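Local coordinates for protein glycoside Hydrolase (Bacteroides uniformis, PDB 5T99) that probably removes beta-linked galactose residues during agarose breakdown in a gut bacterium, as a family 2 glycoside hydrolase whose pocket binds the galactose mimic galacto-isofagomine, at residues His126-Thr131 with Asn382-Tyr387; Ser159-Pro164 with Ala371-Thr376; Glu390-Asp395 with Ala431-Asp436. All coordinates share one frame; numbering follows the deposited sequence.

How the interactions relate
The three contacts share the loop and helix that follow barrel strand 366-370. Interactions 1 and 2 both join the sugar-binding domain to this loop; their centres lie about 8 Å apart, and a probable hydrogen bond, Tyr128 OH to Ala371 O at 2.6 Å, connects them. Interaction 2 reaches the ligand itself, through Arg161, whereas the side chain of Tyr128 in interaction 1 stays about 12 Å from the galacto-isofagomine. Interaction 3 joins helix 388-403 to the next barrel helix, its centre about 13 Å from that of interaction 1; Tyr384 OH meets Asp395 OD2 at 2.6 Å. Trp375 CE2 packs on Leu434 CD1 at 3.3 Å between interactions 2 and 3.

Interaction 1. Residues His126-Thr131 with Asn382-Tyr387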
loop_
_atom_site.group_PDB
_atom_site.type_symbol
_atom_site.label_atom_id
_atom_site.label_comp_id
_atom_site.label_asym_id
_atom_site.label_seq_id
_atom_site.Cartn_x
_atom_site.Cartn_y
_atom_site.Cartn_z
ATOM N N HIS A 126 11.179 18.894 -9.359
ATOM C CA HIS A 126 9.913 18.224 -9.058
ATOM C C HIS A 126 9.568 18.271 -7.565
ATOM O O HIS A 126 10.172 17.553 -6.765
ATOM C CB HIS A 126 9.971 16.774 -9.561
ATOM C CG HIS A 126 8.636 16.115 -9.618
ATOM N ND1 HIS A 126 7.815 16.192 -10.720
ATOM C CD2 HIS A 126 7.956 15.408 -8.689
ATOM C CE1 HIS A 126 6.691 15.545 -10.473
ATOM N NE2 HIS A 126 6.753 15.055 -9.248
ATOM N N PRO A 127 8.594 19.121 -7.181
ATOM C CA PRO A 127 8.281 19.237 -5.756
ATOM C C PRO A 127 7.548 18.041 -5.122
ATOM O O PRO A 127 7.900 17.660 -4.016
ATOM C CB PRO A 127 7.432 20.522 -5.675
ATOM C CG PRO A 127 6.926 20.764 -7.049
ATOM C CD PRO A 127 7.886 20.133 -7.996
ATOM N N TYR A 128 6.545 17.468 -5.794
ATOM C CA TYR A 128 5.647 16.479 -5.160
ATOM C C TYR A 128 6.258 15.080 -5.157
ATOM O O TYR A 128 6.515 14.499 -6.209
ATOM C CB TYR A 128 4.298 16.464 -5.869
ATOM C CG TYR A 128 3.160 15.768 -5.138
ATOM C CD1 TYR A 128 2.940 15.965 -3.772
ATOM C CD2 TYR A 128 2.261 14.942 -5.832
ATOM C CE1 TYR A 128 1.888 15.342 -3.115
ATOM C CE2 TYR A 128 1.209 14.317 -5.181
ATOM C CZ TYR A 128 1.023 14.523 -3.824
ATOM O OH TYR A 128 -0.018 13.923 -3.163
ATOM N N GLY A 129 6.474 14.525 -3.974
ATOM C CA GLY A 129 7.240 13.293 -3.861
ATOM C C GLY A 129 6.569 11.990 -4.255
ATOM O O GLY A 129 7.247 10.964 -4.330
ATOM N N TYR A 130 5.260 12.024 -4.513
ATOM C CA TYR A 130 4.487 10.833 -4.821
ATOM C C TYR A 130 4.209 10.604 -6.305
ATOM O O TYR A 130 3.818 9.497 -6.679
ATOM C CB TYR A 130 3.165 10.884 -4.073
ATOM C CG TYR A 130 3.313 10.899 -2.569
ATOM C CD1 TYR A 130 3.638 9.739 -1.872
ATOM C CD2 TYR A 130 3.119 12.069 -1.843
ATOM C CE1 TYR A 130 3.777 9.752 -0.488
ATOM C CE2 TYR A 130 3.247 12.092 -0.467
ATOM C CZ TYR A 130 3.571 10.934 0.215
ATOM O OH TYR A 130 3.689 10.948 1.590
ATOM N N THR A 131 4.362 11.636 -7.138
ATOM C CA THR A 131 4.310 11.475 -8.588
ATOM C C THR A 131 5.715 11.298 -9.119
ATOM O O THR A 131 6.682 11.850 -8.568
ATOM C CB THR A 131 3.643 12.674 -9.292
ATOM O OG1 THR A 131 4.184 13.901 -8.799
ATOM C CG2 THR A 131 2.146 12.663 -9.038
ATOM N N ASN A 382 3.794 23.635 4.767
ATOM C CA ASN A 382 4.500 23.338 3.521
ATOM C C ASN A 382 3.886 22.152 2.751
ATOM O O ASN A 382 4.601 21.388 2.096
ATOM C CB ASN A 382 5.982 23.111 3.823
ATOM C CG ASN A 382 6.655 24.357 4.377
ATOM O OD1 ASN A 382 6.724 25.385 3.703
ATOM N ND2 ASN A 382 7.158 24.273 5.600
ATOM N N GLY A 383 2.557 22.024 2.827
ATOM C CA GLY A 383 1.812 21.014 2.084
ATOM C C GLY A 383 1.651 21.344 0.603
ATOM O O GLY A 383 2.270 22.293 0.077
ATOM N N TYR A 384 0.806 20.557 -0.074
ATOM C CA TYR A 384 0.678 20.641 -1.530
ATOM C C TYR A 384 0.113 21.991 -2.023
ATOM O O TYR A 384 0.361 22.374 -3.164
ATOM C CB TYR A 384 -0.146 19.456 -2.081
ATOM C CG TYR A 384 -0.054 19.319 -3.589
ATOM C CD1 TYR A 384 1.154 18.991 -4.199
ATOM C CD2 TYR A 384 -1.162 19.531 -4.409
ATOM C CE1 TYR A 384 1.262 18.876 -5.576
ATOM C CE2 TYR A 384 -1.054 19.424 -5.794
ATOM C CZ TYR A 384 0.160 19.094 -6.368
ATOM O OH TYR A 384 0.297 18.967 -7.727
ATOM N N HIS A 385 -0.603 22.723 -1.166
ATOM C CA HIS A 385 -1.111 24.064 -1.516
ATOM C C HIS A 385 -0.051 25.043 -2.052
ATOM O O HIS A 385 -0.385 25.957 -2.806
ATOM C CB HIS A 385 -1.836 24.703 -0.325
ATOM C CG HIS A 385 -0.914 25.331 0.670
ATOM N ND1 HIS A 385 -0.340 24.622 1.703
ATOM C CD2 HIS A 385 -0.440 26.598 0.770
ATOM C CE1 HIS A 385 0.450 25.422 2.394
ATOM N NE2 HIS A 385 0.398 26.631 1.858
ATOM N N LEU A 386 1.208 24.864 -1.662
ATOM C CA LEU A 386 2.313 25.621 -2.262
ATOM C C LEU A 386 2.472 25.393 -3.760
ATOM O O LEU A 386 2.936 26.274 -4.477
ATOM C CB LEU A 386 3.638 25.268 -1.585
ATOM C CG LEU A 386 3.795 25.680 -0.119
ATOM C CD1 LEU A 386 5.074 25.078 0.459
ATOM C CD2 LEU A 386 3.772 27.200 0.031
ATOM N N TYR A 387 2.111 24.197 -4.219
ATOM C CA TYR A 387 2.327 23.779 -5.596
ATOM C C TYR A 387 1.061 23.656 -6.427
ATOM O O TYR A 387 1.167 23.520 -7.649
ATOM C CB TYR A 387 3.067 22.447 -5.589
ATOM C CG TYR A 387 4.262 22.500 -4.676
ATOM C CD1 TYR A 387 5.363 23.298 -4.991
ATOM C CD2 TYR A 387 4.272 21.802 -3.470
ATOM C CE1 TYR A 387 6.452 23.374 -4.138
ATOM C CE2 TYR A 387 5.362 21.865 -2.618
ATOM C CZ TYR A 387 6.439 22.652 -2.958
ATOM O OH TYR A 387 7.503 22.702 -2.110
#
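Pro127 lies over one face of the Tyr387 ring. Its CB stands 3.5 Å from the Tyr387 ring centroid and 15° off the normal, a CH-pi contact, displaced toward the CD1-CE1 side so that Pro127 CB to Tyr387 CE1 is 3.4 Å. Pro127 CG continues over the same side, 3.6 Å from Tyr387 CD1. Leu386 CB sits under the centre of the opposite face, so the phenol is held between a proline and a leucine. A second aromatic contact lies next to it. Tyr384 turns its edge to a face of Tyr128 with the planes at 50°, a tilted edge-to-face pair whose centroids are 4.6 Å apart. The CD1-CE1 side of Tyr384 does the touching: its CD1 is 3.5 Å from Tyr128 CD1, and its CE1 is 3.7 Å from Tyr128 CG. With CG trans to the backbone N (chi1 -165°), the Tyr128 side chain points toward the barrel loop, and the two side chains, though not their ring planes, cross at about a right angle; Tyr130 CB backs the other face of Tyr128. Tyr384 and Tyr387 come from one short turn, in which Tyr387 N bonds Tyr384 O. On the sugar-binding side, His126 NE2 donates in its ring plane to Thr131 OG1 at 2.9 Å, tying the two ends of the loop 126-131 together. The contact thus fits a loop between strands 121-126 and 133-136 of the sugar-binding domain against the beta-alpha loop that leads into barrel helix 388-403. No hydrogen bond crosses between the segments, where carbon surfaces meet; the hydroxyls of Tyr128 and Tyr384 are bonded elsewhere, to Ala371 O and Asp395 OD2, and polar bonds around the contact, from Tyr128 to Ala371 and Thr131 to Asp395, also tie the sugar-binding loop to the barrel.

Interaction 2. Residues Ser159-Pro164 with Ala371-Thr376. With GIF (D-galacto-isofagomine), chain C.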
loop_
_atom_site.group_PDB
_atom_site.type_symbol
_atom_site.label_atom_id
_atom_site.label_comp_id
_atom_site.label_asym_id
_atom_site.label_seq_id
_atom_site.Cartn_x
_atom_site.Cartn_y
_atom_site.Cartn_z
ATOM N N SER A 159 5.465 19.505 6.084
ATOM C CA SER A 159 5.044 19.246 4.712
ATOM C C SER A 159 4.205 17.974 4.564
ATOM O O SER A 159 3.797 17.632 3.439
ATOM C CB SER A 159 6.276 19.145 3.821
ATOM O OG SER A 159 7.047 18.007 4.149
ATOM N N SER A 160 3.943 17.297 5.689
ATOM C CA SER A 160 3.226 16.018 5.706
ATOM C C SER A 160 2.596 15.749 7.072
ATOM O O SER A 160 3.246 15.936 8.083
ATOM C CB SER A 160 4.178 14.881 5.350
ATOM O OG SER A 160 3.458 13.681 5.188
ATOM N N ARG A 161 1.345 15.298 7.091
ATOM C CA ARG A 161 0.662 14.915 8.339
ATOM C C ARG A 161 0.997 13.487 8.786
ATOM O O ARG A 161 0.631 13.084 9.878
ATOM C CB ARG A 161 -0.856 15.035 8.193
ATOM C CG ARG A 161 -1.325 16.407 7.750
ATOM C CD ARG A 161 -2.837 16.532 7.784
ATOM N NE ARG A 161 -3.517 15.595 6.878
ATOM C CZ ARG A 161 -4.067 14.427 7.227
ATOM N NH1 ARG A 161 -4.657 13.682 6.301
ATOM N NH2 ARG A 161 -4.046 13.979 8.477
ATOM N N TRP A 162 1.671 12.719 7.934
ATOM C CA TRP A 162 2.114 11.359 8.262
ATOM C C TRP A 162 3.564 11.230 7.839
ATOM O O TRP A 162 4.094 12.123 7.187
ATOM C CB TRP A 162 1.254 10.320 7.526
ATOM C CG TRP A 162 1.283 10.466 6.030
ATOM C CD1 TRP A 162 2.124 9.842 5.161
ATOM C CD2 TRP A 162 0.452 11.317 5.242
ATOM N NE1 TRP A 162 1.860 10.238 3.873
ATOM C CE2 TRP A 162 0.835 11.144 3.893
ATOM C CE3 TRP A 162 -0.597 12.189 5.540
ATOM C CZ2 TRP A 162 0.209 11.816 2.843
ATOM C CZ3 TRP A 162 -1.224 12.862 4.491
ATOM C CH2 TRP A 162 -0.814 12.667 3.158
ATOM N N TYR A 163 4.195 10.117 8.196
ATOM C CA TYR A 163 5.592 9.865 7.832
ATOM C C TYR A 163 5.726 9.729 6.312
ATOM O O TYR A 163 5.165 8.796 5.728
ATOM C CB TYR A 163 6.099 8.588 8.500
ATOM C CG TYR A 163 7.499 8.199 8.123
ATOM C CD1 TYR A 163 8.581 8.815 8.725
ATOM C CD2 TYR A 163 7.747 7.212 7.170
ATOM C CE1 TYR A 163 9.883 8.477 8.392
ATOM C CE2 TYR A 163 9.051 6.862 6.827
ATOM C CZ TYR A 163 10.116 7.501 7.455
ATOM O OH TYR A 163 11.421 7.198 7.166
ATOM N N PRO A 164 6.465 10.651 5.674
ATOM C CA PRO A 164 6.664 10.584 4.225
ATOM C C PRO A 164 7.879 9.787 3.771
ATOM O O PRO A 164 7.930 9.366 2.604
ATOM C CB PRO A 164 6.865 12.046 3.846
ATOM C CG PRO A 164 7.543 12.638 5.034
ATOM C CD PRO A 164 7.093 11.854 6.246
ATOM N N ALA A 371 -5.013 11.214 -5.158
ATOM C CA ALA A 371 -3.988 12.134 -5.639
ATOM C C ALA A 371 -3.399 13.042 -4.554
ATOM O O ALA A 371 -2.177 13.190 -4.496
ATOM C CB ALA A 371 -4.548 12.991 -6.773
ATOM N N PHE A 372 -4.261 13.649 -3.728
ATOM C CA PHE A 372 -3.874 14.782 -2.874
ATOM C C PHE A 372 -4.558 14.764 -1.519
ATOM O O PHE A 372 -5.673 14.251 -1.375
ATOM C CB PHE A 372 -4.234 16.125 -3.530
ATOM C CG PHE A 372 -3.723 16.290 -4.935
ATOM C CD1 PHE A 372 -2.368 16.247 -5.201
ATOM C CD2 PHE A 372 -4.605 16.507 -5.988
ATOM C CE1 PHE A 372 -1.894 16.398 -6.498
ATOM C CE2 PHE A 372 -4.143 16.663 -7.285
ATOM C CZ PHE A 372 -2.781 16.610 -7.546
ATOM N N ASP A 373 -3.891 15.367 -0.539
ATOM C CA ASP A 373 -4.434 15.554 0.817
ATOM C C ASP A 373 -4.900 16.994 1.081
ATOM O O ASP A 373 -5.648 17.237 2.032
ATOM C CB ASP A 373 -3.391 15.132 1.858
ATOM C CG ASP A 373 -3.899 15.243 3.277
ATOM O OD1 ASP A 373 -4.956 14.642 3.587
ATOM O OD2 ASP A 373 -3.241 15.940 4.084
ATOM N N GLU A 374 -4.461 17.944 0.261
ATOM C CA GLU A 374 -4.988 19.324 0.314
ATOM C C GLU A 374 -4.910 19.966 -1.070
ATOM O O GLU A 374 -4.125 19.529 -1.904
ATOM C CB GLU A 374 -4.217 20.163 1.347
ATOM C CG GLU A 374 -2.739 20.340 1.037
ATOM C CD GLU A 374 -1.990 21.135 2.098
ATOM O OE1 GLU A 374 -2.087 20.795 3.283
ATOM O OE2 GLU A 374 -1.281 22.090 1.745
ATOM N N TRP A 375 -5.724 20.995 -1.307
ATOM C CA TRP A 375 -5.771 21.633 -2.619
ATOM C C TRP A 375 -5.166 23.026 -2.555
ATOM O O TRP A 375 -3.952 23.125 -2.490
ATOM C CB TRP A 375 -7.188 21.632 -3.192
ATOM C CG TRP A 375 -7.758 20.283 -3.458
ATOM C CD1 TRP A 375 -7.081 19.101 -3.584
ATOM C CD2 TRP A 375 -9.141 19.981 -3.665
ATOM N NE1 TRP A 375 -7.961 18.079 -3.840
ATOM C CE2 TRP A 375 -9.232 18.589 -3.898
ATOM C CE3 TRP A 375 -10.316 20.753 -3.677
ATOM C CZ2 TRP A 375 -10.446 17.950 -4.131
ATOM C CZ3 TRP A 375 -11.519 20.121 -3.916
ATOM C CH2 TRP A 375 -11.577 18.727 -4.139
ATOM N N THR A 376 -5.982 24.089 -2.579
ATOM C CA THR A 376 -5.463 25.463 -2.494
ATOM C C THR A 376 -5.327 25.930 -1.052
ATOM O O THR A 376 -4.526 26.811 -0.790
ATOM C CB THR A 376 -6.330 26.493 -3.264
ATOM O OG1 THR A 376 -7.574 26.718 -2.580
ATOM C CG2 THR A 376 -6.590 26.024 -4.702
HETATM C C GIF C . -7.479 11.568 7.668
HETATM N N GIF C . -8.643 11.372 8.517
HETATM O O GIF C . -8.198 9.709 12.569
HETATM C C1 GIF C . -6.388 10.584 8.044
HETATM O O1 GIF C . -5.599 11.846 9.931
HETATM C C2 GIF C . -6.132 10.579 9.549
HETATM O O2 GIF C . -5.187 10.932 7.359
HETATM C C3 GIF C . -7.407 10.299 10.337
HETATM C C4 GIF C . -8.498 11.296 9.961
HETATM C C5 GIF C . -7.140 10.350 11.843
HETATM O O HOH W 1 0.190 15.760 4.295
#
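Neither backbone is regular where Arg161 and Asp373 face each other, their CA atoms 9.1 Å apart. The loop 371-376 follows strand 366-370 of the family 2 TIM barrel, and the sugar-binding domain sends the loop 159-164 to meet it. Between them forms a side-on, two-pronged salt bridge: Arg161 NE donates to Asp373 OD2 at 2.8 Å, and Arg161 NH1 to Asp373 OD1 at 2.9 Å and nearly straight. Each oxygen is met on its syn side and near the guanidinium plane, but the two flat groups are twisted by 38°, and NH1 lies well out of the carboxylate plane. The arginine chain bends at chi3 (-62°), which turns NE and NH1 to the acid while NH2 faces the sugar mimic. Asp373 OD1 also forms a salt bridge with Lys379 and takes a hydrogen bond from Asn416 of the pocket, so several donors fix the rotation of the carboxylate. Trp162 adds an apolar border: its CH2 lies 3.8 Å from Asp373 CB and its CZ3 3.7 Å from Asp373 OD2, the acid standing at the indole edge, almost upright to it. Ser160 OG sits over the centre of one indole face and bonds Trp162 O. A water accepts from Arg161 N at 3.1 Å and bonds Asp373 OD2 weakly. Asp373 thereby acts as a second-shell residue, positioning an arginine of the galacto-isofagomine pocket. Arg161 NH1 gives a hydrogen bond to ligand O2 at 3.0 Å, and Arg161 NH2 one to ligand O1 at 3.0 Å.

Interaction 3. Residues Glu390-Asp395 with Ala431-Asp436; sequences EWSKKD and AKYLAD
Tyr433 spans the gap from helix 427-441 to Ser392 and Lys393 on helix 388-403, two neighbouring outer helices of the TIM barrel that follow the adjacent parallel strands 409-416 and 366-370. The backbones come nearest at Lys393 and Leu434, with CA atoms 7.7 Å apart. From CB, the Tyr433 side chain swings its CG trans to the backbone N (chi1 164°), which carries the ring across to the other helix. The near half of the ring stays clear of segment 390-395; contact begins at CE2, 3.4 Å from Ser392 OG, which stands at the ring edge close to its plane. CZ follows at 3.7 Å from the same oxygen. At the tip, Tyr433 OH lies 3.1 Å from Ser392 OG, a possible hydrogen bond. Ser392 OG is also bonded to Phe388 O one turn earlier in its own helix, which holds the serine hydroxyl in place. Lys393 CB ends the tyrosine's reach, packing 3.4 Å from Tyr433 OH.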
loop_
_atom_site.group_PDB
_atom_site.type_symbol
_atom_site.label_atom_id
_atom_site.label_comp_id
_atom_site.label_asym_id
_atom_site.label_seq_id
_atom_site.Cartn_x
_atom_site.Cartn_y
_atom_site.Cartn_z
ATOM N N GLU A 390 0.413 25.759 -9.839
ATOM C CA GLU A 390 1.391 25.419 -10.876
ATOM C C GLU A 390 1.389 23.928 -11.261
ATOM O O GLU A 390 1.571 23.606 -12.430
ATOM C CB GLU A 390 2.795 25.848 -10.429
ATOM C CG GLU A 390 3.892 25.758 -11.503
ATOM C CD GLU A 390 5.301 26.086 -10.986
ATOM O OE1 GLU A 390 5.443 26.686 -9.886
ATOM O OE2 GLU A 390 6.279 25.737 -11.693
ATOM N N TRP A 391 1.175 23.032 -10.291
ATOM C CA TRP A 391 1.431 21.593 -10.460
ATOM C C TRP A 391 0.224 20.640 -10.464
ATOM O O TRP A 391 0.367 19.492 -10.915
ATOM C CB TRP A 391 2.415 21.132 -9.388
ATOM C CG TRP A 391 3.790 21.600 -9.641
ATOM C CD1 TRP A 391 4.371 22.751 -9.180
ATOM C CD2 TRP A 391 4.776 20.940 -10.435
ATOM N NE1 TRP A 391 5.664 22.838 -9.629
ATOM C CE2 TRP A 391 5.944 21.741 -10.401
ATOM C CE3 TRP A 391 4.794 19.742 -11.166
ATOM C CZ2 TRP A 391 7.127 21.383 -11.080
ATOM C CZ3 TRP A 391 5.970 19.382 -11.846
ATOM C CH2 TRP A 391 7.118 20.207 -11.800
ATOM N N SER A 392 -0.941 21.089 -9.989
ATOM C CA SER A 392 -2.089 20.178 -9.784
ATOM C C SER A 392 -2.512 19.436 -11.042
ATOM O O SER A 392 -2.719 18.224 -10.991
ATOM C CB SER A 392 -3.307 20.905 -9.198
ATOM O OG SER A 392 -3.716 21.982 -10.016
ATOM N N LYS A 393 -2.634 20.157 -12.156
ATOM C CA LYS A 393 -2.977 19.518 -13.429
ATOM C C LYS A 393 -1.900 18.530 -13.859
ATOM O O LYS A 393 -2.220 17.413 -14.266
ATOM C CB LYS A 393 -3.253 20.525 -14.566
ATOM C CG LYS A 393 -3.627 19.838 -15.882
ATOM C CD LYS A 393 -3.868 20.783 -17.048
ATOM C CE LYS A 393 -5.213 21.459 -16.966
ATOM N NZ LYS A 393 -5.695 21.863 -18.313
ATOM N N LYS A 394 -0.640 18.956 -13.784
ATOM C CA LYS A 394 0.473 18.097 -14.183
ATOM C C LYS A 394 0.553 16.816 -13.334
ATOM O O LYS A 394 0.780 15.727 -13.880
ATOM C CB LYS A 394 1.820 18.832 -14.128
ATOM C CG LYS A 394 2.037 19.876 -15.212
ATOM C CD LYS A 394 3.517 19.986 -15.603
ATOM C CE LYS A 394 3.900 18.903 -16.626
ATOM N NZ LYS A 394 5.370 18.637 -16.707
ATOM N N ASP A 395 0.369 16.952 -12.022
ATOM C CA ASP A 395 0.445 15.794 -11.129
ATOM C C ASP A 395 -0.736 14.833 -11.270
ATOM O O ASP A 395 -0.539 13.617 -11.266
ATOM C CB ASP A 395 0.647 16.215 -9.663
ATOM C CG ASP A 395 2.078 16.631 -9.369
ATOM O OD1 ASP A 395 3.003 15.977 -9.916
ATOM O OD2 ASP A 395 2.276 17.614 -8.601
ATOM N N ALA A 431 -13.084 21.250 -6.932
ATOM C CA ALA A 431 -13.509 19.869 -7.138
ATOM C C ALA A 431 -13.871 19.571 -8.607
ATOM O O ALA A 431 -13.448 18.549 -9.164
ATOM C CB ALA A 431 -14.684 19.538 -6.240
ATOM N N LYS A 432 -14.671 20.444 -9.221
ATOM C CA LYS A 432 -15.020 20.286 -10.642
ATOM C C LYS A 432 -13.760 20.242 -11.537
ATOM O O LYS A 432 -13.621 19.371 -12.394
ATOM C CB LYS A 432 -15.952 21.409 -11.097
ATOM C CG LYS A 432 -16.553 21.202 -12.481
ATOM C CD LYS A 432 -17.368 22.404 -12.909
ATOM C CE LYS A 432 -17.982 22.206 -14.281
ATOM N NZ LYS A 432 -16.941 22.095 -15.349
ATOM N N TYR A 433 -12.854 21.183 -11.300
ATOM C CA TYR A 433 -11.597 21.287 -12.031
ATOM C C TYR A 433 -10.841 19.956 -12.070
ATOM O O TYR A 433 -10.415 19.509 -13.144
ATOM C CB TYR A 433 -10.754 22.423 -11.411
ATOM C CG TYR A 433 -9.293 22.444 -11.763
ATOM C CD1 TYR A 433 -8.864 22.742 -13.054
ATOM C CD2 TYR A 433 -8.329 22.188 -10.801
ATOM C CE1 TYR A 433 -7.505 22.775 -13.373
ATOM C CE2 TYR A 433 -6.976 22.216 -11.109
ATOM C CZ TYR A 433 -6.569 22.506 -12.392
ATOM O OH TYR A 433 -5.219 22.541 -12.672
ATOM N N LEU A 434 -10.695 19.330 -10.904
ATOM C CA LEU A 434 -10.007 18.041 -10.794
ATOM C C LEU A 434 -10.831 16.901 -11.373
ATOM O O LEU A 434 -10.285 16.021 -12.018
ATOM C CB LEU A 434 -9.653 17.728 -9.334
ATOM C CG LEU A 434 -8.672 18.711 -8.698
ATOM C CD1 LEU A 434 -8.615 18.504 -7.190
ATOM C CD2 LEU A 434 -7.283 18.606 -9.330
ATOM N N ALA A 435 -12.135 16.912 -11.130
ATOM C CA ALA A 435 -13.009 15.900 -11.698
ATOM C C ALA A 435 -13.048 15.953 -13.226
ATOM O O ALA A 435 -13.145 14.906 -13.859
ATOM C CB ALA A 435 -14.408 16.021 -11.130
ATOM N N ASP A 436 -12.990 17.155 -13.816
ATOM C CA ASP A 436 -13.002 17.281 -15.284
ATOM C C ASP A 436 -11.766 16.659 -15.922
ATOM O O ASP A 436 -11.881 15.995 -16.940
ATOM C CB ASP A 436 -13.147 18.736 -15.741
ATOM C CG ASP A 436 -14.521 19.319 -15.449
ATOM O OD1 ASP A 436 -15.473 18.552 -15.159
ATOM O OD2 ASP A 436 -14.641 20.571 -15.496
#